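Uncharacterized HDOD domain protein (Geobacter sulfurreducens, PDB 3HC1) is of unknown function but binds two iron(III) ions in an HD-type site, consistent with kinship to metal-dependent phosphohydrolases. Local coordinates at residues V65-S70 against F99-V104; P71-A76 against V126-K131; C241-L246 against K252-V257. One frame throughout, in Å; residues are numbered along the deposited sequence. Where two conformers were deposited one is given.

Contact 1: V65-S70 against F99-V104; sequences VHLANS and FTCAIV
The carbonyl oxygen of Leu67, whose side chain meets Thr100 and Cys101, is gripped twice by Ser70. Ser70 OG donates to Leu67 O over a short 2.5 Å, lying in the carbonyl plane at a C=O...OG angle of 146°, and Ser70 N reaches Leu67 O at 3.1 Å. Both bonds tie down the last turn of helix 58-69 as the chain leaves it. Across the contact there is no hydrogen bond; it rests on one methyl. Because CG of Leu67 stands anti to its own backbone nitrogen (chi1 -174°), the side chain reaches out to helix 82-108 and sets CD2 against two consecutive residues there. Leu67 CD2 lies 3.7 Å from Thr100 CG2 and 3.9 Å from Thr100 CB, the two side chains crossing at about a right angle. The same Leu67 CD2 touches Cys101 SG at 4.0 Å, an apolar contact with the sulfur. Thr100 thus turns its methyl to the leucine, while OG1 is hydrogen-bonded to Tyr146 OH and to Glu96 O, which satisfies the hydroxyl in a buried place. Cys101 also packs on Leu60 and Val64, so the seam continues back along helix 58-69. This is a buried, single-methyl contact between helix 58-69 and helix 82-108, two helices of the all-helical HDOD domain.

Contact 2: P71-A76 against V126-K131; sequences PLYSAA and VARIAK. With GOL (glycerol), chain H.
A glycerol-binding spot where the short helix 71-74 faces helix 116-136 is lined by Leu72 and Tyr73 from the one and Arg128 and Lys131 from the other; the glycerol probably comes from the crystallisation liquor. Leu72 CD2 rests over one face of the Arg128 guanidinium, 3.3 Å above its plane and displaced toward the rim, with Arg128 NE the nearest atom at 3.4 Å. The arginine gets there by running extended from CG to NE (chi2 178°, chi3 179°). Its NH2 lies at the edge of the Tyr73 ring, near the ring plane, and an in-plane water bridges the two: it donates to Tyr73 OH over 2.6 Å and accepts from Arg128 NH2 at 2.9 Å. Tyr73 OH is also bonded to Glu96, which forms a salt bridge with Lys131 NZ as well. Glycerol C3 lies over one face of the tyrosine ring, 3.6 Å from Tyr73 CE2, and glycerol O2 donates to Leu72 O at 2.9 Å; the position of glycerol O1 beside Lys131 is doubtful. The Arg128 side chain is about 13 Å from a bound iron. The water-bridged seam thus lies on the helix that carries His122, an iron ligand of the HD-type site.

Contact 3: C241-L246 against K252-V257; sequences CTLRRL and KPVDSV
Leu243 can be followed outward from CB, which lies 4.0 Å from Val257 CG1. Beyond CG the side chain forks: Leu243 CD1 stays beside the same Val257 CG1, while Leu243 CD2 approaches Val254 CG1 at 3.9 Å, a less certain touch because Val254 was modelled in two conformers. The side chains of Leu243 and Val257 run antiparallel alongside one another. Val257 CG1, anti to its backbone nitrogen (chi1 171°), also lies over one face of the Arg244 guanidinium, 3.3 Å above the plane and offset toward the rim, and comes within 3.4 Å of Arg244 NH1. A bend at chi2 (-61°) brings the arginine round to the valine, and its NH2 makes a salt bridge with Asp289 of helix 281-302. Replacing Arg244 by an alanine would take away the guanidinium and is likely to leave Asp289 without its charged mate and the Val257 methyl without its cover. Leu246 N and Arg244 N both donate to Cys241 O where the helix ends. Val257 opens the next helix after the N-cap Ser256. The contact folds the loop between helix 229-243 and helix 257-263 back on the end of the first; that helix carries Asp238 and the loop Glu249, both iron ligands of the HD-type site.

In the fold
Contacts 1 and 2 interlock: their segments alternate along the chain, 65-70 and 71-76 coming first and 99-104 and 126-131 later, and their centres are 11 Å apart. Helix 71-74 directly follows helix 58-69, and Leu67 O lies 3.5 Å from Tyr73 CD1, so the two seams adjoin. Contact 3 comes last in the chain, 22 Å from contact 2 and 29 Å from contact 1, centre to centre. It meets contact 2 through Ile129 CD1 and Cys241 SG, 3.4 Å apart, where helices 116-136 and 229-243 pack. These two helices bring His122 and Asp238 to the iron site, so contacts 2 and 3 lie on its helical scaffold, while contact 1 is farther away.

Contact 1: V65-S70 against F99-V104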
loop_
_atom_site.group_PDB
_atom_site.type_symbol
_atom_site.label_atom_id
_atom_site.label_comp_id
_atom_site.label_asym_id
_atom_site.label_seq_id
_atom_site.Cartn_x
_atom_site.Cartn_y
_atom_site.Cartn_z
ATOM N N VAL A 65 -20.464 -0.407 0.258
ATOM C CA VAL A 65 -21.373 -1.523 -0.090
ATOM C C VAL A 65 -20.855 -2.313 -1.324
ATOM O O VAL A 65 -20.875 -3.551 -1.326
ATOM C CB VAL A 65 -22.821 -1.022 -0.277
ATOM C CG1 VAL A 65 -23.763 -2.167 -0.613
ATOM C CG2 VAL A 65 -23.260 -0.327 0.987
ATOM N N HIS A 66 -20.325 -1.598 -2.324
ATOM C CA HIS A 66 -19.746 -2.244 -3.512
ATOM C C HIS A 66 -18.529 -3.138 -3.183
ATOM O O HIS A 66 -18.451 -4.283 -3.605
ATOM C CB HIS A 66 -19.398 -1.188 -4.573
ATOM C CG HIS A 66 -18.740 -1.742 -5.794
ATOM N ND1 HIS A 66 -19.455 -2.260 -6.854
ATOM C CD2 HIS A 66 -17.432 -1.864 -6.124
ATOM C CE1 HIS A 66 -18.614 -2.677 -7.786
ATOM N NE2 HIS A 66 -17.380 -2.460 -7.362
ATOM N N LEU A 67 -17.580 -2.612 -2.428
ATOM C CA LEU A 67 -16.394 -3.407 -2.055
ATOM C C LEU A 67 -16.820 -4.568 -1.153
ATOM O O LEU A 67 -16.332 -5.664 -1.319
ATOM C CB LEU A 67 -15.373 -2.533 -1.361
ATOM C CG LEU A 67 -14.016 -3.135 -1.012
ATOM C CD1 LEU A 67 -13.385 -3.845 -2.266
ATOM C CD2 LEU A 67 -13.135 -2.018 -0.465
ATOM N N ALA A 68 -17.765 -4.316 -0.234
ATOM C CA ALA A 68 -18.267 -5.335 0.698
ATOM C C ALA A 68 -18.869 -6.493 -0.074
ATOM O O ALA A 68 -18.640 -7.655 0.273
ATOM C CB ALA A 68 -19.332 -4.744 1.682
ATOM N N ASN A 69 -19.580 -6.177 -1.152
ATOM C CA ASN A 69 -20.237 -7.205 -1.931
ATOM C C ASN A 69 -19.321 -7.944 -2.862
ATOM O O ASN A 69 -19.701 -8.982 -3.378
ATOM C CB ASN A 69 -21.429 -6.652 -2.722
ATOM C CG ASN A 69 -22.413 -7.728 -3.077
ATOM O OD1 ASN A 69 -22.667 -8.643 -2.285
ATOM N ND2 ASN A 69 -22.966 -7.643 -4.272
ATOM N N SER A 70 -18.109 -7.449 -3.069
ATOM C CA SER A 70 -17.170 -8.155 -3.928
ATOM C C SER A 70 -16.851 -9.553 -3.362
ATOM O O SER A 70 -16.871 -9.767 -2.140
ATOM C CB SER A 70 -15.897 -7.338 -4.136
ATOM O OG SER A 70 -15.156 -7.229 -2.948
ATOM N N PHE A 99 -11.495 2.548 4.814
ATOM C CA PHE A 99 -10.192 3.094 4.532
ATOM C C PHE A 99 -9.917 3.116 3.018
ATOM O O PHE A 99 -9.511 4.131 2.472
ATOM C CB PHE A 99 -9.115 2.285 5.252
ATOM C CG PHE A 99 -7.742 2.807 5.033
ATOM C CD1 PHE A 99 -7.242 3.811 5.844
ATOM C CD2 PHE A 99 -6.954 2.303 4.019
ATOM C CE1 PHE A 99 -5.969 4.303 5.638
ATOM C CE2 PHE A 99 -5.668 2.805 3.811
ATOM C CZ PHE A 99 -5.197 3.796 4.628
ATOM N N THR A 100 -10.194 1.991 2.371
ATOM C CA THR A 100 -9.972 1.800 0.930
ATOM C C THR A 100 -10.836 2.735 0.097
ATOM O O THR A 100 -10.368 3.342 -0.868
ATOM C CB THR A 100 -10.232 0.303 0.567
ATOM O OG1 THR A 100 -9.314 -0.498 1.333
ATOM C CG2 THR A 100 -10.051 0.022 -0.915
ATOM N N CYS A 101 -12.112 2.844 0.475
ATOM C CA CYS A 101 -13.055 3.633 -0.300
ATOM C C CYS A 101 -12.861 5.094 -0.127
ATOM O O CYS A 101 -13.236 5.826 -1.008
ATOM C CB CYS A 101 -14.499 3.262 0.027
ATOM S SG CYS A 101 -14.820 1.577 -0.499
ATOM N N ALA A 102 -12.232 5.501 0.972
ATOM C CA ALA A 102 -11.918 6.917 1.208
ATOM C C ALA A 102 -10.563 7.276 0.606
ATOM O O ALA A 102 -10.418 8.339 0.052
ATOM C CB ALA A 102 -11.925 7.265 2.724
ATOM N N ILE A 103 -9.579 6.395 0.725
ATOM C CA ILE A 103 -8.238 6.714 0.246
ATOM C C ILE A 103 -8.222 6.793 -1.321
ATOM O O ILE A 103 -7.335 7.400 -1.902
ATOM C CB ILE A 103 -7.214 5.741 0.808
ATOM C CG1 ILE A 103 -5.785 6.329 0.756
ATOM C CG2 ILE A 103 -7.271 4.391 0.131
ATOM C CD1 ILE A 103 -5.518 7.292 1.863
ATOM N N VAL A 104 -9.194 6.177 -1.985
ATOM C CA VAL A 104 -9.188 6.158 -3.450
ATOM C C VAL A 104 -9.244 7.597 -4.030
ATOM O O VAL A 104 -8.670 7.853 -5.076
ATOM C CB VAL A 104 -10.221 5.229 -4.056
ATOM C CG1 VAL A 104 -11.659 5.721 -3.759
ATOM C CG2 VAL A 104 -9.958 5.064 -5.582
#

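Contact 2: P71-A76 against V126-K131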
loop_
_atom_site.group_PDB
_atom_site.type_symbol
_atom_site.label_atom_id
_atom_site.label_comp_id
_atom_site.label_asym_id
_atom_site.label_seq_id
_atom_site.Cartn_x
_atom_site.Cartn_y
_atom_site.Cartn_z
ATOM N N PRO A 71 -16.556 -10.516 -4.252
ATOM C CA PRO A 71 -16.285 -11.897 -3.786
ATOM C C PRO A 71 -15.262 -11.957 -2.651
ATOM O O PRO A 71 -15.474 -12.662 -1.662
ATOM C CB PRO A 71 -15.744 -12.601 -5.033
ATOM C CG PRO A 71 -16.162 -11.750 -6.213
ATOM C CD PRO A 71 -16.603 -10.404 -5.724
ATOM N N LEU A 72 -14.173 -11.196 -2.799
ATOM C CA LEU A 72 -13.056 -11.200 -1.843
ATOM C C LEU A 72 -13.499 -10.881 -0.411
ATOM O O LEU A 72 -12.935 -11.412 0.564
ATOM C CB LEU A 72 -11.963 -10.211 -2.308
ATOM C CG LEU A 72 -10.704 -10.007 -1.437
ATOM C CD1 LEU A 72 -9.845 -11.268 -1.362
ATOM C CD2 LEU A 72 -9.861 -8.818 -1.971
ATOM N N TYR A 73 -14.480 -9.995 -0.281
ATOM C CA TYR A 73 -14.980 -9.601 1.033
ATOM C C TYR A 73 -16.168 -10.457 1.478
ATOM O O TYR A 73 -16.204 -10.905 2.629
ATOM C CB TYR A 73 -15.330 -8.097 1.071
ATOM C CG TYR A 73 -14.075 -7.268 1.182
ATOM C CD1 TYR A 73 -13.347 -6.913 0.042
ATOM C CD2 TYR A 73 -13.565 -6.919 2.425
ATOM C CE1 TYR A 73 -12.153 -6.186 0.135
ATOM C CE2 TYR A 73 -12.379 -6.182 2.537
ATOM C CZ TYR A 73 -11.683 -5.812 1.395
ATOM O OH TYR A 73 -10.503 -5.115 1.528
ATOM N N SER A 74 -17.100 -10.693 0.553
ATOM C CA SER A 74 -18.429 -11.248 0.878
ATOM C C SER A 74 -18.556 -12.719 0.668
ATOM O O SER A 74 -19.372 -13.362 1.331
ATOM C CB SER A 74 -19.478 -10.676 -0.056
ATOM O OG SER A 74 -19.900 -9.429 0.365
ATOM N N ALA A 75 -17.831 -13.233 -0.322
ATOM C CA ALA A 75 -18.086 -14.546 -0.841
ATOM C C ALA A 75 -19.432 -14.439 -1.539
ATOM O O ALA A 75 -19.747 -13.383 -2.115
ATOM C CB ALA A 75 -18.106 -15.602 0.305
ATOM N N ALA A 76 -20.245 -15.495 -1.443
ATOM C CA ALA A 76 -21.523 -15.575 -2.155
ATOM C C ALA A 76 -22.697 -14.868 -1.469
ATOM O O ALA A 76 -23.792 -14.854 -2.008
ATOM C CB ALA A 76 -21.879 -17.063 -2.421
ATOM N N VAL A 126 -0.487 -4.544 -3.748
ATOM C CA VAL A 126 0.429 -4.599 -2.637
ATOM C C VAL A 126 -0.300 -4.707 -1.272
ATOM O O VAL A 126 0.074 -5.559 -0.442
ATOM C CB VAL A 126 1.477 -3.447 -2.671
ATOM C CG1 VAL A 126 2.363 -3.363 -1.337
ATOM C CG2 VAL A 126 2.384 -3.657 -3.919
ATOM N N ALA A 127 -1.306 -3.861 -1.043
ATOM C CA ALA A 127 -2.095 -3.939 0.181
ATOM C C ALA A 127 -2.598 -5.375 0.375
ATOM O O ALA A 127 -2.452 -5.973 1.465
ATOM C CB ALA A 127 -3.288 -2.961 0.142
ATOM N N ARG A 128 -3.257 -5.895 -0.657
ATOM C CA ARG A 128 -3.956 -7.183 -0.555
ATOM C C ARG A 128 -3.017 -8.351 -0.374
ATOM O O ARG A 128 -3.291 -9.276 0.413
ATOM C CB ARG A 128 -4.854 -7.427 -1.754
ATOM C CG ARG A 128 -6.090 -6.596 -1.744
ATOM C CD ARG A 128 -6.976 -6.802 -2.976
ATOM N NE ARG A 128 -8.165 -5.983 -2.878
ATOM C CZ ARG A 128 -9.162 -5.943 -3.756
ATOM N NH1 ARG A 128 -9.157 -6.698 -4.850
ATOM N NH2 ARG A 128 -10.195 -5.155 -3.513
ATOM N N ILE A 129 -1.929 -8.356 -1.136
ATOM C CA ILE A 129 -0.929 -9.414 -1.021
ATOM C C ILE A 129 -0.200 -9.329 0.305
ATOM O O ILE A 129 0.037 -10.367 0.947
ATOM C CB ILE A 129 0.075 -9.409 -2.224
ATOM C CG1 ILE A 129 -0.696 -9.949 -3.437
ATOM C CG2 ILE A 129 1.354 -10.282 -1.903
ATOM C CD1 ILE A 129 -0.115 -9.723 -4.735
ATOM N N ALA A 130 0.168 -8.114 0.723
ATOM C CA ALA A 130 0.806 -7.960 2.024
ATOM C C ALA A 130 -0.118 -8.480 3.145
ATOM O O ALA A 130 0.367 -9.120 4.072
ATOM C CB ALA A 130 1.197 -6.567 2.273
ATOM N N LYS A 131 -1.418 -8.252 3.021
ATOM C CA LYS A 131 -2.343 -8.754 4.011
ATOM C C LYS A 131 -2.378 -10.263 3.977
ATOM O O LYS A 131 -2.344 -10.867 5.048
ATOM C CB LYS A 131 -3.734 -8.197 3.886
ATOM C CG LYS A 131 -4.558 -8.453 5.169
ATOM C CD LYS A 131 -5.986 -8.015 5.029
ATOM C CE LYS A 131 -6.793 -8.351 6.299
ATOM N NZ LYS A 131 -8.268 -8.142 6.110
HETATM C C1 GOL H . -9.568 -10.559 4.119
HETATM O O1 GOL H . -8.422 -9.840 4.420
HETATM C C2 GOL H . -10.045 -10.094 2.755
HETATM O O2 GOL H . -11.442 -10.341 2.750
HETATM C C3 GOL H . -9.755 -8.605 2.533
HETATM O O3 GOL H . -8.444 -8.290 2.076
HETATM O O HOH W 1 -9.506 -4.402 -0.797
#

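Contact 3: C241-L246 against K252-V257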
loop_
_atom_site.group_PDB
_atom_site.type_symbol
_atom_site.label_atom_id
_atom_site.label_comp_id
_atom_site.label_asym_id
_atom_site.label_seq_id
_atom_site.Cartn_x
_atom_site.Cartn_y
_atom_site.Cartn_z
ATOM N N CYS A 241 4.523 -8.008 -6.612
ATOM C CA CYS A 241 3.648 -7.323 -7.550
ATOM C C CYS A 241 4.413 -6.796 -8.755
ATOM O O CYS A 241 3.956 -6.957 -9.871
ATOM C CB CYS A 241 2.886 -6.231 -6.869
ATOM S SG CYS A 241 1.542 -6.912 -5.833
ATOM N N THR A 242 5.599 -6.218 -8.530
ATOM C CA THR A 242 6.404 -5.652 -9.607
ATOM C C THR A 242 6.853 -6.750 -10.546
ATOM O O THR A 242 6.864 -6.561 -11.753
ATOM C CB THR A 242 7.599 -4.871 -9.042
ATOM O OG1 THR A 242 7.078 -3.863 -8.178
ATOM C CG2 THR A 242 8.446 -4.198 -10.160
ATOM N N LEU A 243 7.215 -7.891 -9.980
ATOM C CA LEU A 243 7.643 -9.070 -10.767
ATOM C C LEU A 243 6.506 -9.892 -11.375
ATOM O O LEU A 243 6.769 -10.663 -12.258
ATOM C CB LEU A 243 8.576 -9.978 -9.956
ATOM C CG LEU A 243 9.995 -9.445 -9.715
ATOM C CD1 LEU A 243 10.725 -10.292 -8.620
ATOM C CD2 LEU A 243 10.838 -9.309 -10.982
ATOM N N ARG A 244 5.270 -9.720 -10.944
ATOM C CA ARG A 244 4.130 -10.486 -11.448
ATOM C C ARG A 244 3.053 -9.606 -12.081
ATOM O O ARG A 244 1.859 -9.813 -11.872
ATOM C CB ARG A 244 3.521 -11.303 -10.299
ATOM C CG ARG A 244 4.437 -12.355 -9.707
ATOM C CD ARG A 244 4.865 -13.394 -10.695
ATOM N NE ARG A 244 5.362 -14.624 -10.070
ATOM C CZ ARG A 244 6.275 -15.452 -10.602
ATOM N NH1 ARG A 244 6.821 -15.201 -11.758
ATOM N NH2 ARG A 244 6.654 -16.547 -9.964
ATOM N N ARG A 245 3.486 -8.597 -12.822
ATOM C CA ARG A 245 2.647 -7.798 -13.703
ATOM C C ARG A 245 1.600 -6.983 -12.944
ATOM O O ARG A 245 0.533 -6.736 -13.475
ATOM C CB ARG A 245 1.948 -8.648 -14.789
ATOM C CG ARG A 245 2.861 -9.602 -15.633
ATOM C CD ARG A 245 2.007 -10.443 -16.603
ATOM N NE ARG A 245 2.769 -10.861 -17.780
ATOM C CZ ARG A 245 3.201 -12.097 -18.029
ATOM N NH1 ARG A 245 2.970 -13.108 -17.184
ATOM N NH2 ARG A 245 3.876 -12.333 -19.153
ATOM N N LEU A 246 1.911 -6.570 -11.711
ATOM C CA LEU A 246 0.994 -5.728 -10.945
ATOM C C LEU A 246 1.783 -4.500 -10.417
ATOM O O LEU A 246 1.752 -4.168 -9.242
ATOM C CB LEU A 246 0.327 -6.557 -9.851
ATOM C CG LEU A 246 -0.843 -6.011 -8.997
ATOM C CD1 LEU A 246 -1.831 -5.273 -9.873
ATOM C CD2 LEU A 246 -1.462 -7.159 -8.222
ATOM N N LYS A 252 15.561 -4.855 -11.767
ATOM C CA LYS A 252 16.700 -5.429 -12.455
ATOM C C LYS A 252 16.400 -6.839 -12.914
ATOM O O LYS A 252 15.531 -7.511 -12.351
ATOM C CB LYS A 252 17.967 -5.384 -11.591
ATOM C CG LYS A 252 18.018 -6.351 -10.414
ATOM C CD LYS A 252 19.105 -5.944 -9.414
ATOM C CE LYS A 252 19.439 -7.059 -8.420
ATOM N NZ LYS A 252 18.224 -7.805 -7.963
ATOM N N PRO A 253 17.122 -7.301 -13.947
ATOM C CA PRO A 253 16.932 -8.651 -14.448
ATOM C C PRO A 253 17.127 -9.705 -13.358
ATOM O O PRO A 253 18.005 -9.559 -12.506
ATOM C CB PRO A 253 18.035 -8.783 -15.521
ATOM C CG PRO A 253 18.219 -7.387 -16.006
ATOM C CD PRO A 253 18.085 -6.541 -14.770
ATOM N N VAL A 254 16.295 -10.735 -13.400
ATOM C CA VAL A 254 16.325 -11.816 -12.434
ATOM C C VAL A 254 16.438 -13.148 -13.192
ATOM O O VAL A 254 15.687 -13.382 -14.152
ATOM C CB VAL A 254 15.043 -11.787 -11.537
ATOM C CG1 VAL A 254 14.629 -10.334 -11.227
ATOM C CG2 VAL A 254 13.875 -12.508 -12.205
ATOM N N ASP A 255 17.363 -14.020 -12.771
ATOM C CA ASP A 255 17.495 -15.349 -13.386
ATOM C C ASP A 255 16.191 -16.141 -13.202
ATOM O O ASP A 255 15.623 -16.662 -14.164
ATOM C CB ASP A 255 18.692 -16.105 -12.781
ATOM C CG ASP A 255 20.032 -15.383 -13.013
ATOM O OD1 ASP A 255 20.436 -15.213 -14.186
ATOM O OD2 ASP A 255 20.681 -14.993 -12.018
ATOM N N SER A 256 15.727 -16.209 -11.953
ATOM C CA SER A 256 14.522 -16.931 -11.610
ATOM C C SER A 256 13.716 -16.212 -10.512
ATOM O O SER A 256 14.159 -16.168 -9.367
ATOM C CB SER A 256 14.898 -18.315 -11.069
ATOM O OG SER A 256 13.823 -18.877 -10.325
ATOM N N VAL A 257 12.511 -15.775 -10.875
ATOM C CA VAL A 257 11.594 -15.041 -10.004
ATOM C C VAL A 257 11.142 -15.871 -8.815
ATOM O O VAL A 257 11.133 -15.371 -7.681
ATOM C CB VAL A 257 10.364 -14.530 -10.782
ATOM C CG1 VAL A 257 9.280 -13.946 -9.832
ATOM C CG2 VAL A 257 10.815 -13.460 -11.841
#